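Local atomic coordinates of DyP-type peroxidase (Pleurotus ostreatus PC15, PDB entry 6FSK), a protein that probably uses its heme b to reduce hydrogen peroxide and oxidise substrates such as dyes and manganese(II), as a dye-decolorizing peroxidase. Residues Asp254-Asn259 with Ala277-Arg282; Ile289-Leu294 with Pro298-Asp303; Phe310-Ser315 with Thr322-Ala327; Ser443-Asn448 with Thr452-Pro457. The protein carries 1 engineered substitution. All coordinates share one frame; numbering follows the deposited sequence.

Interaction 1. Residues Asp254-Asn259 with Ala277-Arg282. With HEM (protoporphyrin IX containing Fe), chain C.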
loop_
_atom_site.group_PDB
_atom_site.type_symbol
_atom_site.label_atom_id
_atom_site.label_comp_id
_atom_site.label_asym_id
_atom_site.label_seq_id
_atom_site.Cartn_x
_atom_site.Cartn_y
_atom_site.Cartn_z
ATOM N N ASP A 254 -13.796 18.391 7.124
ATOM C CA ASP A 254 -14.726 19.482 6.620
ATOM C C ASP A 254 -15.720 18.951 5.561
ATOM O O ASP A 254 -16.976 19.139 5.664
ATOM C CB ASP A 254 -13.867 20.639 6.159
ATOM C CG ASP A 254 -14.616 21.819 5.639
ATOM O OD1 ASP A 254 -15.850 21.963 5.886
ATOM O OD2 ASP A 254 -13.989 22.670 4.987
ATOM N N PHE A 255 -15.185 18.214 4.571
ATOM C CA PHE A 255 -16.021 17.501 3.637
ATOM C C PHE A 255 -17.107 16.691 4.289
ATOM O O PHE A 255 -18.285 16.792 3.944
ATOM C CB PHE A 255 -15.140 16.639 2.741
ATOM C CG PHE A 255 -15.918 15.789 1.814
ATOM C CD1 PHE A 255 -16.606 16.394 0.770
ATOM C CD2 PHE A 255 -16.036 14.435 2.031
ATOM C CE1 PHE A 255 -17.351 15.610 -0.115
ATOM C CE2 PHE A 255 -16.815 13.637 1.123
ATOM C CZ PHE A 255 -17.433 14.252 0.090
ATOM N N LEU A 256 -16.737 15.829 5.209
ATOM C CA LEU A 256 -17.712 14.949 5.883
ATOM C C LEU A 256 -18.729 15.794 6.647
ATOM O O LEU A 256 -19.932 15.571 6.520
ATOM C CB LEU A 256 -17.053 13.928 6.815
ATOM C CG LEU A 256 -16.103 12.945 6.193
ATOM C CD1 LEU A 256 -15.638 12.011 7.318
ATOM C CD2 LEU A 256 -16.712 12.160 5.081
ATOM N N GLU A 257 -18.263 16.783 7.407
ATOM C CA GLU A 257 -19.143 17.651 8.154
ATOM C C GLU A 257 -20.114 18.390 7.272
ATOM O O GLU A 257 -21.249 18.700 7.738
ATOM C CB GLU A 257 -18.295 18.700 8.865
ATOM C CG GLU A 257 -17.597 18.289 10.082
ATOM C CD GLU A 257 -16.650 19.393 10.615
ATOM O OE1 GLU A 257 -16.579 20.577 10.134
ATOM O OE2 GLU A 257 -16.002 19.005 11.590
ATOM N N SER A 258 -19.708 18.674 6.061
ATOM C CA SER A 258 -20.503 19.516 5.120
ATOM C C SER A 258 -21.488 18.674 4.330
ATOM O O SER A 258 -22.354 19.191 3.650
ATOM C CB SER A 258 -19.582 20.288 4.221
ATOM O OG SER A 258 -18.773 21.174 4.943
ATOM N N ASN A 259 -21.372 17.349 4.399
ATOM C CA ASN A 259 -22.204 16.419 3.591
ATOM C C ASN A 259 -22.799 15.283 4.444
ATOM O O ASN A 259 -22.738 14.110 4.088
ATOM C CB ASN A 259 -21.357 15.782 2.482
ATOM C CG ASN A 259 -21.021 16.757 1.425
ATOM O OD1 ASN A 259 -21.815 16.958 0.484
ATOM N ND2 ASN A 259 -19.890 17.431 1.566
ATOM N N ALA A 277 -17.492 6.380 6.909
ATOM C CA ALA A 277 -17.481 4.915 6.950
ATOM C C ALA A 277 -17.837 4.314 5.619
ATOM O O ALA A 277 -17.267 3.321 5.166
ATOM C CB ALA A 277 -18.406 4.389 8.047
ATOM N N ARG A 278 -18.799 4.948 4.947
ATOM C CA ARG A 278 -19.295 4.472 3.634
ATOM C C ARG A 278 -18.302 4.761 2.506
ATOM O O ARG A 278 -18.205 3.956 1.571
ATOM C CB ARG A 278 -20.714 4.954 3.396
ATOM C CG ARG A 278 -21.722 4.315 4.312
ATOM C CD ARG A 278 -23.118 4.757 4.080
ATOM N NE ARG A 278 -23.618 4.491 2.687
ATOM C CZ ARG A 278 -24.278 3.376 2.296
ATOM N NH1 ARG A 278 -24.395 2.313 3.123
ATOM N NH2 ARG A 278 -24.805 3.278 1.079
ATOM N N ILE A 279 -17.516 5.813 2.629
ATOM C CA ILE A 279 -16.488 6.119 1.656
ATOM C C ILE A 279 -15.322 5.106 1.812
ATOM O O ILE A 279 -14.695 4.748 0.832
ATOM C CB ILE A 279 -15.966 7.569 1.845
ATOM C CG1 ILE A 279 -17.029 8.460 1.142
ATOM C CG2 ILE A 279 -14.536 7.718 1.328
ATOM C CD1 ILE A 279 -16.791 9.907 1.455
ATOM N N VAL A 280 -15.015 4.695 3.034
ATOM C CA VAL A 280 -13.883 3.777 3.253
ATOM C C VAL A 280 -14.297 2.341 3.079
ATOM O O VAL A 280 -13.587 1.518 2.489
ATOM C CB VAL A 280 -13.309 4.015 4.656
ATOM C CG1 VAL A 280 -12.227 2.963 4.953
ATOM C CG2 VAL A 280 -12.725 5.406 4.724
ATOM N N GLY A 281 -15.467 1.994 3.579
ATOM C CA GLY A 281 -15.927 0.590 3.731
ATOM C C GLY A 281 -15.816 0.037 5.129
ATOM O O GLY A 281 -16.257 -1.117 5.329
ATOM N N ARG A 282 -15.291 0.857 6.040
ATOM C CA ARG A 282 -15.202 0.523 7.456
ATOM C C ARG A 282 -15.401 1.730 8.267
ATOM O O ARG A 282 -15.020 2.817 7.821
ATOM C CB ARG A 282 -13.822 -0.118 7.821
ATOM C CG ARG A 282 -13.440 -1.410 7.138
ATOM C CD ARG A 282 -12.081 -1.912 7.553
ATOM N NE ARG A 282 -11.742 -3.127 6.865
ATOM C CZ ARG A 282 -12.101 -4.360 7.256
ATOM N NH1 ARG A 282 -12.668 -4.599 8.431
ATOM N NH2 ARG A 282 -11.790 -5.376 6.524
HETATM C CHA HEM C . -7.530 -1.036 2.705
HETATM C CHB HEM C . -6.702 3.571 3.857
HETATM C CHC HEM C . -3.998 4.006 -0.103
HETATM C CHD HEM C . -5.073 -0.525 -1.438
HETATM C C1A HEM C . -7.557 0.172 3.404
HETATM C C2A HEM C . -8.228 0.415 4.642
HETATM C C3A HEM C . -7.962 1.681 4.993
HETATM C C4A HEM C . -7.190 2.244 3.927
HETATM C CMA HEM C . -8.495 2.409 6.179
HETATM C CAA HEM C . -9.101 -0.592 5.374
HETATM C CBA HEM C . -8.442 -1.449 6.447
HETATM C CGA HEM C . -7.490 -2.468 5.881
HETATM O O1A HEM C . -7.919 -3.485 5.332
HETATM O O2A HEM C . -6.258 -2.255 6.015
HETATM C C1B HEM C . -5.884 4.139 2.877
HETATM C C2B HEM C . -5.349 5.424 2.885
HETATM C C3B HEM C . -4.547 5.583 1.799
HETATM C C4B HEM C . -4.642 4.302 1.084
HETATM C CMB HEM C . -5.640 6.495 3.906
HETATM C CAB HEM C . -3.747 6.711 1.275
HETATM C CBB HEM C . -3.330 7.707 2.027
HETATM C C1C HEM C . -4.081 2.898 -0.887
HETATM C C2C HEM C . -3.530 2.656 -2.153
HETATM C C3C HEM C . -3.840 1.393 -2.568
HETATM C C4C HEM C . -4.568 0.789 -1.478
HETATM C CMC HEM C . -2.693 3.658 -2.902
HETATM C CAC HEM C . -3.597 0.654 -3.837
HETATM C CBC HEM C . -3.439 1.254 -5.035
HETATM C C1D HEM C . -5.789 -1.040 -0.353
HETATM C C2D HEM C . -6.135 -2.494 -0.306
HETATM C C3D HEM C . -6.797 -2.629 0.906
HETATM C C4D HEM C . -6.878 -1.293 1.474
HETATM C CMD HEM C . -5.810 -3.556 -1.278
HETATM C CAD HEM C . -7.448 -3.883 1.479
HETATM C CBD HEM C . -8.836 -4.111 0.971
HETATM C CGD HEM C . -9.397 -5.425 1.456
HETATM O O1D HEM C . -10.536 -5.323 1.974
HETATM O O2D HEM C . -8.721 -6.433 1.427
HETATM N NA HEM C . -6.992 1.340 2.889
HETATM N NB HEM C . -5.520 3.493 1.743
HETATM N NC HEM C . -4.841 1.754 -0.540
HETATM N ND HEM C . -6.316 -0.377 0.677
HETATM FE FE HEM C . -5.992 1.564 1.163
#

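Interaction 2. Residues Ile289-Leu294 with Pro298-Asp303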
loop_
_atom_site.group_PDB
_atom_site.type_symbol
_atom_site.label_atom_id
_atom_site.label_comp_id
_atom_site.label_asym_id
_atom_site.label_seq_id
_atom_site.Cartn_x
_atom_site.Cartn_y
_atom_site.Cartn_z
ATOM N N ILE A 289 -18.546 -2.063 7.289
ATOM C CA ILE A 289 -19.929 -1.657 7.132
ATOM C C ILE A 289 -20.733 -2.788 6.501
ATOM O O ILE A 289 -21.973 -2.850 6.692
ATOM C CB ILE A 289 -20.087 -0.339 6.325
ATOM C CG1 ILE A 289 -19.683 -0.558 4.914
ATOM C CG2 ILE A 289 -19.359 0.795 7.045
ATOM C CD1 ILE A 289 -19.732 0.732 4.112
ATOM N N GLU A 290 -20.148 -3.719 5.726
ATOM C CA GLU A 290 -20.898 -4.787 5.147
ATOM C C GLU A 290 -21.559 -5.655 6.234
ATOM O O GLU A 290 -22.641 -6.208 5.982
ATOM C CB GLU A 290 -19.990 -5.625 4.252
ATOM C CG GLU A 290 -20.570 -6.820 3.547
ATOM C CD GLU A 290 -21.660 -6.486 2.529
ATOM O OE1 GLU A 290 -21.852 -5.289 2.125
ATOM O OE2 GLU A 290 -22.299 -7.468 2.083
ATOM N N ILE A 291 -20.888 -5.788 7.371
ATOM C CA ILE A 291 -21.430 -6.561 8.534
ATOM C C ILE A 291 -22.281 -5.636 9.376
ATOM O O ILE A 291 -23.419 -6.054 9.806
ATOM C CB ILE A 291 -20.309 -7.227 9.331
ATOM C CG1 ILE A 291 -19.534 -8.182 8.432
ATOM C CG2 ILE A 291 -20.862 -7.927 10.600
ATOM C CD1 ILE A 291 -18.378 -8.930 9.066
ATOM N N THR A 292 -21.833 -4.420 9.676
ATOM C CA THR A 292 -22.570 -3.493 10.522
ATOM C C THR A 292 -22.815 -2.145 9.814
ATOM O O THR A 292 -22.059 -1.190 9.998
ATOM C CB THR A 292 -21.929 -3.368 11.917
ATOM O OG1 THR A 292 -22.742 -2.582 12.783
ATOM C CG2 THR A 292 -20.514 -2.815 11.880
ATOM N N PRO A 293 -23.871 -2.090 8.967
ATOM C CA PRO A 293 -24.022 -0.914 8.060
ATOM C C PRO A 293 -24.636 0.334 8.696
ATOM O O PRO A 293 -24.497 1.431 8.106
ATOM C CB PRO A 293 -24.941 -1.444 6.936
ATOM C CG PRO A 293 -25.680 -2.564 7.606
ATOM C CD PRO A 293 -24.713 -3.204 8.504
ATOM N N LEU A 294 -25.278 0.185 9.884
ATOM C CA LEU A 294 -26.018 1.297 10.437
ATOM C C LEU A 294 -25.279 2.034 11.498
ATOM O O LEU A 294 -25.474 3.241 11.643
ATOM C CB LEU A 294 -27.390 0.823 11.019
ATOM C CG LEU A 294 -28.327 0.058 10.072
ATOM C CD1 LEU A 294 -29.613 -0.420 10.753
ATOM C CD2 LEU A 294 -28.747 0.928 8.923
ATOM N N PRO A 298 -17.479 -1.551 17.858
ATOM C CA PRO A 298 -16.042 -1.629 18.274
ATOM C C PRO A 298 -15.562 -3.002 18.712
ATOM O O PRO A 298 -14.404 -3.335 18.495
ATOM C CB PRO A 298 -15.944 -0.632 19.411
ATOM C CG PRO A 298 -17.094 0.336 19.147
ATOM C CD PRO A 298 -18.202 -0.475 18.579
ATOM N N LYS A 299 -16.447 -3.841 19.202
ATOM C CA LYS A 299 -16.061 -5.185 19.600
ATOM C C LYS A 299 -15.770 -6.062 18.365
ATOM O O LYS A 299 -14.774 -6.836 18.338
ATOM C CB LYS A 299 -17.191 -5.840 20.404
ATOM C CG LYS A 299 -16.960 -7.317 20.730
ATOM C CD LYS A 299 -17.975 -7.960 21.679
ATOM C CE LYS A 299 -17.438 -9.329 22.111
ATOM N NZ LYS A 299 -18.046 -9.823 23.368
ATOM N N LEU A 300 -16.617 -5.895 17.355
ATOM C CA LEU A 300 -16.414 -6.581 16.059
ATOM C C LEU A 300 -15.087 -6.119 15.497
ATOM O O LEU A 300 -14.293 -6.946 14.976
ATOM C CB LEU A 300 -17.558 -6.250 15.077
ATOM C CG LEU A 300 -17.371 -6.665 13.635
ATOM C CD1 LEU A 300 -17.169 -8.141 13.454
ATOM C CD2 LEU A 300 -18.542 -6.194 12.783
ATOM N N ALA A 301 -14.881 -4.816 15.521
ATOM C CA ALA A 301 -13.647 -4.214 14.962
ATOM C C ALA A 301 -12.382 -4.879 15.545
ATOM O O ALA A 301 -11.439 -5.122 14.835
ATOM C CB ALA A 301 -13.649 -2.732 15.173
ATOM N N ALA A 302 -12.380 -5.124 16.831
ATOM C CA ALA A 302 -11.195 -5.586 17.539
ATOM C C ALA A 302 -11.003 -7.074 17.372
ATOM O O ALA A 302 -9.975 -7.566 17.785
ATOM C CB ALA A 302 -11.393 -5.298 19.028
ATOM N N ASP A 303 -11.932 -7.802 16.749
ATOM C CA ASP A 303 -11.848 -9.261 16.639
ATOM C C ASP A 303 -11.429 -9.667 15.208
ATOM O O ASP A 303 -12.270 -9.694 14.288
ATOM C CB ASP A 303 -13.224 -9.839 16.945
ATOM C CG ASP A 303 -13.251 -11.408 17.044
ATOM O OD1 ASP A 303 -12.206 -12.039 16.734
ATOM O OD2 ASP A 303 -14.333 -11.973 17.438
#

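Interaction 3. Residues Phe310-Ser315 with Thr322-Ala327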
loop_
_atom_site.group_PDB
_atom_site.type_symbol
_atom_site.label_atom_id
_atom_site.label_comp_id
_atom_site.label_asym_id
_atom_site.label_seq_id
_atom_site.Cartn_x
_atom_site.Cartn_y
_atom_site.Cartn_z
ATOM N N PHE A 310 -16.495 -11.275 5.219
ATOM C CA PHE A 310 -17.588 -10.748 4.365
ATOM C C PHE A 310 -17.065 -10.805 2.952
ATOM O O PHE A 310 -15.828 -10.870 2.739
ATOM C CB PHE A 310 -18.013 -9.330 4.730
ATOM C CG PHE A 310 -16.887 -8.301 4.652
ATOM C CD1 PHE A 310 -16.069 -8.097 5.716
ATOM C CD2 PHE A 310 -16.696 -7.570 3.497
ATOM C CE1 PHE A 310 -15.055 -7.171 5.666
ATOM C CE2 PHE A 310 -15.715 -6.650 3.427
ATOM C CZ PHE A 310 -14.910 -6.453 4.483
ATOM N N ASP A 311 -17.963 -10.891 1.978
ATOM C CA ASP A 311 -17.572 -10.988 0.604
ATOM C C ASP A 311 -18.404 -10.108 -0.340
ATOM O O ASP A 311 -18.216 -10.155 -1.527
ATOM C CB ASP A 311 -17.567 -12.434 0.142
ATOM C CG ASP A 311 -18.944 -13.092 0.258
ATOM O OD1 ASP A 311 -19.963 -12.465 0.532
ATOM O OD2 ASP A 311 -19.020 -14.324 0.100
ATOM N N PHE A 312 -19.326 -9.311 0.221
ATOM C CA PHE A 312 -20.297 -8.495 -0.542
ATOM C C PHE A 312 -21.462 -9.276 -1.201
ATOM O O PHE A 312 -22.314 -8.672 -1.854
ATOM C CB PHE A 312 -19.658 -7.514 -1.541
ATOM C CG PHE A 312 -18.512 -6.698 -0.964
ATOM C CD1 PHE A 312 -18.680 -5.856 0.078
ATOM C CD2 PHE A 312 -17.299 -6.714 -1.583
ATOM C CE1 PHE A 312 -17.654 -5.101 0.607
ATOM C CE2 PHE A 312 -16.226 -5.953 -1.084
ATOM C CZ PHE A 312 -16.439 -5.152 -0.008
ATOM N N GLY A 313 -21.523 -10.539 -0.887
ATOM C CA GLY A 313 -22.608 -11.406 -1.325
ATOM C C GLY A 313 -22.862 -11.278 -2.791
ATOM O O GLY A 313 -21.963 -11.309 -3.614
ATOM N N ASP A 314 -24.136 -11.122 -3.175
ATOM C CA ASP A 314 -24.492 -10.849 -4.544
ATOM C C ASP A 314 -25.073 -9.404 -4.671
ATOM O O ASP A 314 -25.819 -9.088 -5.598
ATOM C CB ASP A 314 -25.517 -11.888 -5.091
ATOM C CG ASP A 314 -26.834 -11.859 -4.296
ATOM O OD1 ASP A 314 -26.946 -11.198 -3.249
ATOM O OD2 ASP A 314 -27.805 -12.522 -4.748
ATOM N N SER A 315 -24.583 -8.471 -3.819
ATOM C CA SER A 315 -25.166 -7.140 -3.797
ATOM C C SER A 315 -24.941 -6.383 -5.101
ATOM O O SER A 315 -25.764 -5.577 -5.536
ATOM C CB SER A 315 -24.725 -6.380 -2.578
ATOM O OG SER A 315 -23.285 -6.333 -2.539
ATOM N N THR A 322 -27.225 -0.627 -0.291
ATOM C CA THR A 322 -27.662 -0.242 1.054
ATOM C C THR A 322 -26.635 -0.427 2.161
ATOM O O THR A 322 -26.579 0.437 3.019
ATOM C CB THR A 322 -28.990 -0.913 1.482
ATOM O OG1 THR A 322 -28.862 -2.289 1.471
ATOM C CG2 THR A 322 -30.108 -0.539 0.494
ATOM N N LYS A 323 -25.872 -1.515 2.147
ATOM C CA LYS A 323 -24.868 -1.815 3.205
ATOM C C LYS A 323 -23.554 -1.129 2.910
ATOM O O LYS A 323 -22.848 -0.788 3.836
ATOM C CB LYS A 323 -24.665 -3.293 3.421
ATOM C CG LYS A 323 -25.948 -3.958 3.948
ATOM C CD LYS A 323 -25.662 -5.428 4.334
ATOM C CE LYS A 323 -27.008 -6.062 4.651
ATOM N NZ LYS A 323 -26.925 -7.537 5.037
ATOM N N CYS A 324 -23.224 -0.967 1.639
ATOM C CA CYS A 324 -21.840 -0.516 1.235
ATOM C C CYS A 324 -21.935 0.034 -0.174
ATOM O O CYS A 324 -22.376 -0.695 -1.099
ATOM C CB CYS A 324 -20.889 -1.705 1.294
ATOM S SG CYS A 324 -19.156 -1.234 0.920
ATOM N N PRO A 325 -21.519 1.280 -0.402
ATOM C CA PRO A 325 -21.404 1.768 -1.783
ATOM C C PRO A 325 -20.517 0.901 -2.624
ATOM O O PRO A 325 -19.507 0.411 -2.145
ATOM C CB PRO A 325 -20.825 3.207 -1.618
ATOM C CG PRO A 325 -21.128 3.568 -0.181
ATOM C CD PRO A 325 -21.069 2.291 0.575
ATOM N N PHE A 326 -20.798 0.793 -3.904
ATOM C CA PHE A 326 -19.890 0.102 -4.797
ATOM C C PHE A 326 -18.501 0.709 -4.863
ATOM O O PHE A 326 -17.511 -0.015 -5.051
ATOM C CB PHE A 326 -20.523 -0.021 -6.199
ATOM C CG PHE A 326 -21.798 -0.832 -6.234
ATOM C CD1 PHE A 326 -21.989 -1.932 -5.441
ATOM C CD2 PHE A 326 -22.786 -0.446 -7.101
ATOM C CE1 PHE A 326 -23.193 -2.688 -5.510
ATOM C CE2 PHE A 326 -23.983 -1.167 -7.164
ATOM C CZ PHE A 326 -24.168 -2.275 -6.347
ATOM N N ALA A 327 -18.441 2.036 -4.649
ATOM C CA ALA A 327 -17.171 2.776 -4.780
ATOM C C ALA A 327 -16.426 2.973 -3.447
ATOM O O ALA A 327 -15.472 3.720 -3.339
ATOM C CB ALA A 327 -17.377 4.119 -5.448
#

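Interaction 4. Residues Ser443-Asn448 with Thr452-Pro457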
loop_
_atom_site.group_PDB
_atom_site.type_symbol
_atom_site.label_atom_id
_atom_site.label_comp_id
_atom_site.label_asym_id
_atom_site.label_seq_id
_atom_site.Cartn_x
_atom_site.Cartn_y
_atom_site.Cartn_z
ATOM N N SER A 443 -21.046 8.110 -6.143
ATOM C CA SER A 443 -22.479 7.853 -5.951
ATOM C C SER A 443 -22.677 6.789 -4.914
ATOM O O SER A 443 -21.725 6.120 -4.480
ATOM C CB SER A 443 -23.089 7.414 -7.299
ATOM O OG SER A 443 -22.758 6.087 -7.599
ATOM N N GLY A 444 -23.921 6.552 -4.541
ATOM C CA GLY A 444 -24.278 5.456 -3.696
ATOM C C GLY A 444 -24.040 5.676 -2.212
ATOM O O GLY A 444 -24.307 4.773 -1.418
ATOM N N THR A 445 -23.546 6.852 -1.789
ATOM C CA THR A 445 -23.259 7.056 -0.387
ATOM C C THR A 445 -24.530 7.176 0.498
ATOM O O THR A 445 -24.444 6.828 1.645
ATOM C CB THR A 445 -22.283 8.208 -0.145
ATOM O OG1 THR A 445 -22.850 9.465 -0.504
ATOM C CG2 THR A 445 -20.915 7.965 -0.869
ATOM N N ASN A 446 -25.672 7.678 0.012
ATOM C CA ASN A 446 -26.879 7.746 0.820
ATOM C C ASN A 446 -27.644 6.413 0.584
ATOM O O ASN A 446 -28.041 6.127 -0.564
ATOM C CB ASN A 446 -27.758 8.872 0.413
ATOM C CG ASN A 446 -28.980 8.969 1.344
ATOM O OD1 ASN A 446 -29.688 8.009 1.618
ATOM N ND2 ASN A 446 -29.103 10.122 1.966
ATOM N N PRO A 447 -27.817 5.578 1.597
ATOM C CA PRO A 447 -28.470 4.270 1.403
ATOM C C PRO A 447 -29.872 4.371 0.864
ATOM O O PRO A 447 -30.359 3.440 0.201
ATOM C CB PRO A 447 -28.512 3.662 2.816
ATOM C CG PRO A 447 -27.682 4.527 3.649
ATOM C CD PRO A 447 -27.328 5.762 2.971
ATOM N N ASN A 448 -30.537 5.475 1.133
ATOM C CA ASN A 448 -31.919 5.634 0.631
ATOM C C ASN A 448 -32.034 6.214 -0.749
ATOM O O ASN A 448 -33.118 6.172 -1.345
ATOM C CB ASN A 448 -32.759 6.477 1.612
ATOM C CG ASN A 448 -33.088 5.739 2.871
ATOM O OD1 ASN A 448 -33.229 4.519 2.845
ATOM N ND2 ASN A 448 -33.211 6.470 3.985
ATOM N N THR A 452 -27.959 9.489 -6.221
ATOM C CA THR A 452 -27.334 10.801 -6.013
ATOM C C THR A 452 -25.815 10.684 -5.852
ATOM O O THR A 452 -25.299 9.780 -5.188
ATOM C CB THR A 452 -27.976 11.574 -4.889
ATOM O OG1 THR A 452 -27.756 10.924 -3.643
ATOM C CG2 THR A 452 -29.418 11.664 -5.173
ATOM N N ASN A 453 -25.139 11.587 -6.531
ATOM C CA ASN A 453 -23.680 11.756 -6.462
ATOM C C ASN A 453 -23.320 12.894 -5.565
ATOM O O ASN A 453 -24.045 13.924 -5.470
ATOM C CB ASN A 453 -23.058 12.245 -7.789
ATOM C CG ASN A 453 -23.189 11.336 -8.891
ATOM O OD1 ASN A 453 -23.564 10.205 -8.759
ATOM N ND2 ASN A 453 -22.957 11.907 -10.081
ATOM N N ILE A 454 -22.178 12.771 -4.915
ATOM C CA ILE A 454 -21.527 13.924 -4.310
ATOM C C ILE A 454 -20.369 14.223 -5.217
ATOM O O ILE A 454 -19.538 13.363 -5.542
ATOM C CB ILE A 454 -20.991 13.634 -2.896
ATOM C CG1 ILE A 454 -22.129 13.248 -1.962
ATOM C CG2 ILE A 454 -20.236 14.887 -2.369
ATOM C CD1 ILE A 454 -21.738 12.701 -0.615
ATOM N N THR A 455 -20.246 15.510 -5.548
ATOM C CA THR A 455 -19.177 15.996 -6.303
ATOM C C THR A 455 -18.043 16.359 -5.351
ATOM O O THR A 455 -18.242 17.181 -4.452
ATOM C CB THR A 455 -19.561 17.199 -7.209
ATOM O OG1 THR A 455 -20.597 16.765 -8.133
ATOM C CG2 THR A 455 -18.427 17.594 -8.005
ATOM N N LEU A 456 -16.859 15.733 -5.473
ATOM C CA LEU A 456 -15.827 15.955 -4.493
ATOM C C LEU A 456 -15.187 17.318 -4.591
ATOM O O LEU A 456 -15.089 17.900 -5.673
ATOM C CB LEU A 456 -14.779 14.835 -4.560
ATOM C CG LEU A 456 -15.334 13.413 -4.362
ATOM C CD1 LEU A 456 -14.244 12.374 -4.669
ATOM C CD2 LEU A 456 -15.810 13.238 -2.932
ATOM N N PRO A 457 -14.670 17.843 -3.492
ATOM C CA PRO A 457 -13.995 19.126 -3.543
ATOM C C PRO A 457 -12.788 19.069 -4.448
ATOM O O PRO A 457 -12.154 18.017 -4.541
ATOM C CB PRO A 457 -13.529 19.354 -2.076
ATOM C CG PRO A 457 -14.138 18.307 -1.266
ATOM C CD PRO A 457 -14.739 17.255 -2.145
HETATM O O HOH W 1 -23.069 9.587 -3.220
HETATM O O HOH W 2 -26.212 8.331 -2.803
#

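Interaction 1. Residues Asp254-Asn259 with Ala277-Arg282
F255 and L256, near the end of helix 249-258, meet segment 277-282 at one methyl group, CD1 of I279. This methyl comes in at the rim of the F255 ring, near the ring plane, with CE2 3.7 Å from CD1. CG of F255 lies opposite its backbone N (chi1 176°), which swings the ring toward the second helix. L256 adds a looser touch, CD2 standing 4.3 Å from I279 CD1. Long side chains suit this buried spot because the backbones are far apart. The outer side of the contact is polar and more open: the hydroxyl of exposed S258 turns back to its own helix, OG donating to D254 O at 2.8 Å, and N259 ND2 reaches F255 O at 2.9 Å in a nearly straight bond. V280 CG1 lies 4.0 Å from the heme methyl CMA; the chain then turns at G281, whose positive phi favours glycine. R282, extended from CG to NE, sets NE 3.7 Å from the propionate carbon CBA, and its NH1 bonds to the carbonyls of G286 and N307. A leucine here would probably leave both carbonyls without their donor and remove the NE contact beside CBA. Helix packing on one side and porphyrin contact on the other place segment 277-282 beside the heme pocket, to which V280 and R282 belong; I279 also shares a backbone bond with the axial ligand H329.

Interaction 2. Residues Ile289-Leu294 with Pro298-Asp303
L300 carries the whole contact for segment 298-303, reaching over to I291 and T292. P298 suits a first helical turn, where N-H groups have no helix carbonyl to bond and proline's lack of one costs nothing; its O accepts from A302 N at 3.2 Å. At L300 the backbone N donates to D297 OD1, and the side chain leaves with CG opposite that N (chi1 169°), sending CD2 across. There CD2 meets I291 CG2 at 3.6 Å, and T292 CG2 lies 4.0 Å from the same L300 CD2. T292 suits its place by having two different branches: the methyl packs on leucine while OG1 bonds to K295 O. A301 is buried, its small side chain lying against S285. D303 N bonds to L300 O at 3.1 Å, and the D303 carboxylate pairs with R306 through OD2. With one leucine anchored on a beta-branched pair, this is a short helix packed against the loop that leads into it, within the C-terminal family region of the peroxidase.

Interaction 3. Residues Phe310-Ser315 with Thr322-Ala327
F312 and C324 meet through ring carbon and sulfur, with F312 CE1 4.2 Å from C324 SG. The sulfur approaches the ring obliquely, 53° off its normal, in a cysteine sulfur-aromatic contact. C324 delivers it by placing SG opposite its backbone N (chi1 -176°), while F312 turns CG to the side of its own N (chi1 -47°), so that the far end of the ring draws close. Cysteine fits here as a slim, polarisable group in a buried place. The second touch is S315 O, at the rim of the F326 ring and 3.8 Å from its CZ. Two bonds from S315 grip F312 O: OG at 2.6 Å, in the carbonyl plane, and the backbone N at 3.0 Å. An Asx turn precedes this, G313 N donating to D311 OD1 from above the carboxylate plane. The two loops flank helix 315-318 in sequence and rest on helix 329-333, where C324 and F326 both lie on R331, which also gives a cation-pi contact to F312 and bonds to S315 OG.

Interaction 4. Residues Ser443-Asn448 with Thr452-Pro457
The amide of N453 meets S443 with its oxygen end, not a face: its ND2 bonds to Q441 OE1, which sets how the amide is turned and brings OD1 to 3.2 Å from S443 CB. The other amide, that of N446, works within its own loop. Its OD1 accepts from N448 N at 2.7 Å, in the carbonyl plane, forming an Asx turn, and its ND2 bonds to V262 O; asparagine serves both needs with one short side chain. Between the segments the carbonyl of T452 is the hub. It receives a CA-H contact from S443, CA to O 3.5 Å, and two waters appear to donate to it: water 1, which accepts from T445 N at 3.1 Å, and water 2, which accepts from N446 N at 2.9 Å. Next to this, T445 and I454 run crosswise at about a right angle, T445 OG1 lying 3.4 Å from I454 CD1. S443 OG is held by V424 O, and G444 has positive phi, which favours glycine. Strands 441-443 and 453-455 are the arms of a small antiparallel beta-hairpin, whose connecting loop is joined to T452, at the second arm, through two waters.

In the fold
Along the chain the four contacts come in series, interaction 1 first and interaction 4 last, and interactions 1 to 3 all lie in the C-terminal region characteristic of DyP-type peroxidases. Interactions 1 and 4 are closest, with centres about 10 Å apart; interactions 2 and 4, about 22 Å apart, do not touch. R278 on helix 268-280 ties three of them together: NH1 bonds to T322 O of interaction 3 and NH2 to G444 O of interaction 4. I289 of interaction 2 bonds to G281, just past the helix, and packs on A277 and R278 within it. Loops, short helices and the 441-443/453-455 hairpin thus gather round helix 268-280, whose end borders the heme, so that the contacts are linked, directly or through one another, beside the cofactor.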